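Local coordinates for conserved protein (Methanosarcina mazei, PDB 2NR4) that binds flavin mononucleotide and is otherwise of unknown function, with a fold that combines an antiparallel beta-barrel and a C-terminal group of helices, at residues A[183-188]-A[202-207]. Sequence-based numbering, arbitrary orientation.
Sequences ELIRHY and KAMKLI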
loop_
_atom_site.group_PDB
_atom_site.type_symbol
_atom_site.label_atom_id
_atom_site.label_comp_id
_atom_site.label_asym_id
_atom_site.label_seq_id
_atom_site.Cartn_x
_atom_site.Cartn_y
_atom_site.Cartn_z
ATOM N N GLU A 183 -1.664 18.237 14.131
ATOM C CA GLU A 183 -1.779 17.176 15.117
ATOM C C GLU A 183 -1.892 15.795 14.445
ATOM O O GLU A 183 -1.321 14.803 14.928
ATOM C CB GLU A 183 -3.011 17.448 15.990
ATOM C CG GLU A 183 -3.175 16.566 17.216
ATOM C CD GLU A 183 -4.618 16.565 17.736
ATOM O OE1 GLU A 183 -5.549 16.634 16.895
ATOM O OE2 GLU A 183 -4.818 16.494 18.977
ATOM N N LEU A 184 -2.659 15.724 13.360
ATOM C CA LEU A 184 -2.721 14.514 12.556
ATOM C C LEU A 184 -1.387 14.206 11.871
ATOM O O LEU A 184 -0.978 13.055 11.817
ATOM C CB LEU A 184 -3.846 14.601 11.524
ATOM C CG LEU A 184 -5.216 14.134 12.028
ATOM C CD1 LEU A 184 -6.321 14.556 11.052
ATOM C CD2 LEU A 184 -5.224 12.621 12.237
ATOM N N ILE A 185 -0.705 15.229 11.375
ATOM C CA ILE A 185 0.589 15.029 10.721
ATOM C C ILE A 185 1.603 14.481 11.723
ATOM O O ILE A 185 2.401 13.623 11.387
ATOM C CB ILE A 185 1.085 16.309 10.014
ATOM C CG1 ILE A 185 0.131 16.662 8.884
ATOM C CG2 ILE A 185 2.535 16.188 9.483
ATOM C CD1 ILE A 185 0.360 18.041 8.345
ATOM N N ARG A 186 1.543 14.952 12.969
ATOM C CA ARG A 186 2.468 14.450 13.996
ATOM C C ARG A 186 2.243 12.973 14.303
ATOM O O ARG A 186 3.208 12.227 14.487
ATOM C CB ARG A 186 2.384 15.279 15.293
ATOM C CG ARG A 186 2.309 16.755 15.074
ATOM C CD ARG A 186 3.527 17.317 14.374
ATOM N NE ARG A 186 3.425 18.768 14.156
ATOM C CZ ARG A 186 3.108 19.664 15.096
ATOM N NH1 ARG A 186 2.809 19.277 16.333
ATOM N NH2 ARG A 186 3.062 20.959 14.788
ATOM N N HIS A 187 0.979 12.556 14.361
ATOM C CA HIS A 187 0.616 11.156 14.555
ATOM C C HIS A 187 1.116 10.332 13.378
ATOM O O HIS A 187 1.693 9.259 13.561
ATOM C CB HIS A 187 -0.910 10.993 14.747
ATOM C CG HIS A 187 -1.422 9.596 14.512
ATOM N ND1 HIS A 187 -1.284 8.581 15.437
ATOM C CD2 HIS A 187 -2.082 9.051 13.463
ATOM C CE1 HIS A 187 -1.814 7.471 14.959
ATOM N NE2 HIS A 187 -2.308 7.731 13.760
ATOM N N TYR A 188 0.930 10.825 12.156
ATOM C CA TYR A 188 1.465 10.045 11.032
ATOM C C TYR A 188 3.005 10.020 10.987
ATOM O O TYR A 188 3.595 9.015 10.604
ATOM C CB TYR A 188 0.845 10.504 9.706
ATOM C CG TYR A 188 -0.582 10.060 9.619
ATOM C CD1 TYR A 188 -0.907 8.697 9.600
ATOM C CD2 TYR A 188 -1.608 10.980 9.580
ATOM C CE1 TYR A 188 -2.238 8.271 9.533
ATOM C CE2 TYR A 188 -2.952 10.567 9.511
ATOM C CZ TYR A 188 -3.246 9.223 9.489
ATOM O OH TYR A 188 -4.560 8.795 9.429
ATOM N N LYS A 202 12.643 10.128 5.278
ATOM C CA LYS A 202 13.015 11.253 4.398
ATOM C C LYS A 202 11.788 11.994 3.843
ATOM O O LYS A 202 11.766 13.231 3.790
ATOM C CB LYS A 202 13.893 10.786 3.221
ATOM C CG LYS A 202 15.345 10.462 3.550
ATOM C CD LYS A 202 16.228 10.484 2.271
ATOM C CE LYS A 202 17.185 9.263 2.239
ATOM N NZ LYS A 202 17.804 9.041 3.589
ATOM N N ALA A 203 10.758 11.231 3.447
ATOM C CA ALA A 203 9.504 11.814 2.949
ATOM C C ALA A 203 8.814 12.698 3.976
ATOM O O ALA A 203 8.394 13.805 3.661
ATOM C CB ALA A 203 8.548 10.717 2.447
ATOM N N MET A 204 8.737 12.227 5.219
ATOM C CA MET A 204 8.155 13.022 6.289
ATOM C C MET A 204 8.918 14.312 6.500
ATOM O O MET A 204 8.310 15.359 6.686
ATOM C CB MET A 204 8.106 12.233 7.600
ATOM C CG MET A 204 6.968 11.237 7.685
ATOM S SD MET A 204 5.299 11.875 7.333
ATOM C CE MET A 204 5.097 13.130 8.463
ATOM N N LYS A 205 10.243 14.252 6.457
ATOM C CA LYS A 205 11.069 15.457 6.588
ATOM C C LYS A 205 10.723 16.470 5.493
ATOM O O LYS A 205 10.628 17.680 5.751
ATOM C CB LYS A 205 12.551 15.091 6.523
ATOM C CG LYS A 205 13.435 15.735 7.628
ATOM C CD LYS A 205 14.872 15.166 7.602
ATOM C CE LYS A 205 15.442 14.925 9.019
ATOM N NZ LYS A 205 16.469 15.916 9.523
ATOM N N LEU A 206 10.494 15.981 4.272
ATOM C CA LEU A 206 10.085 16.863 3.189
ATOM C C LEU A 206 8.737 17.531 3.409
ATOM O O LEU A 206 8.539 18.693 2.993
ATOM C CB LEU A 206 10.139 16.154 1.832
ATOM C CG LEU A 206 11.512 15.698 1.310
ATOM C CD1 LEU A 206 11.301 15.103 -0.072
ATOM C CD2 LEU A 206 12.540 16.849 1.224
ATOM N N ILE A 207 7.793 16.814 4.023
ATOM C CA ILE A 207 6.482 17.397 4.366
ATOM C C ILE A 207 6.625 18.572 5.347
ATOM O O ILE A 207 5.999 19.635 5.155
ATOM C CB ILE A 207 5.454 16.337 4.908
ATOM C CG1 ILE A 207 5.024 15.401 3.771
ATOM C CG2 ILE A 207 4.211 17.022 5.420
ATOM C CD1 ILE A 207 4.339 14.079 4.188
#
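M204 reaches across a helical hairpin to meet I185. The hairpin pairs two consecutive, roughly antiparallel helices, 179-195 and 198-210. They belong to the C-terminal helices that accompany the FMN-binding barrel. The contact is small, buried and apolar, with 138 Å² lost between the segments. The CB of M204 points at helix 179-195, and CG carries the chain further across. The chain then bends twice, at chi2 (-52°) and chi3 (-58°). Its sulfur, SD, lies beside its own helix neighbour one turn on, 4.0 Å from CD1 of I207. The second bend brings the terminal methyl CE up to I185. There CE lies 4.1 Å from CG2 of I185 and 4.0 Å from the backbone O of I185. The M204 side chain also packs on E189 and A192, further along helix 179-195. In I185, chi1 (-64°) sets CG2 anti to the backbone N, and this methyl is the branch that meets both M204 and I207. I207 adds a looser contact from the same helix as M204. It also touches T167 and A170 of helix 158-176 and V88 of helix 84-92. This links the hairpin to the flavin side of the fold: the I207 side chain is about 8 Å from the bound FMN. Its own CG2 meets CG2 of I185, methyl to methyl, at 4.5 Å.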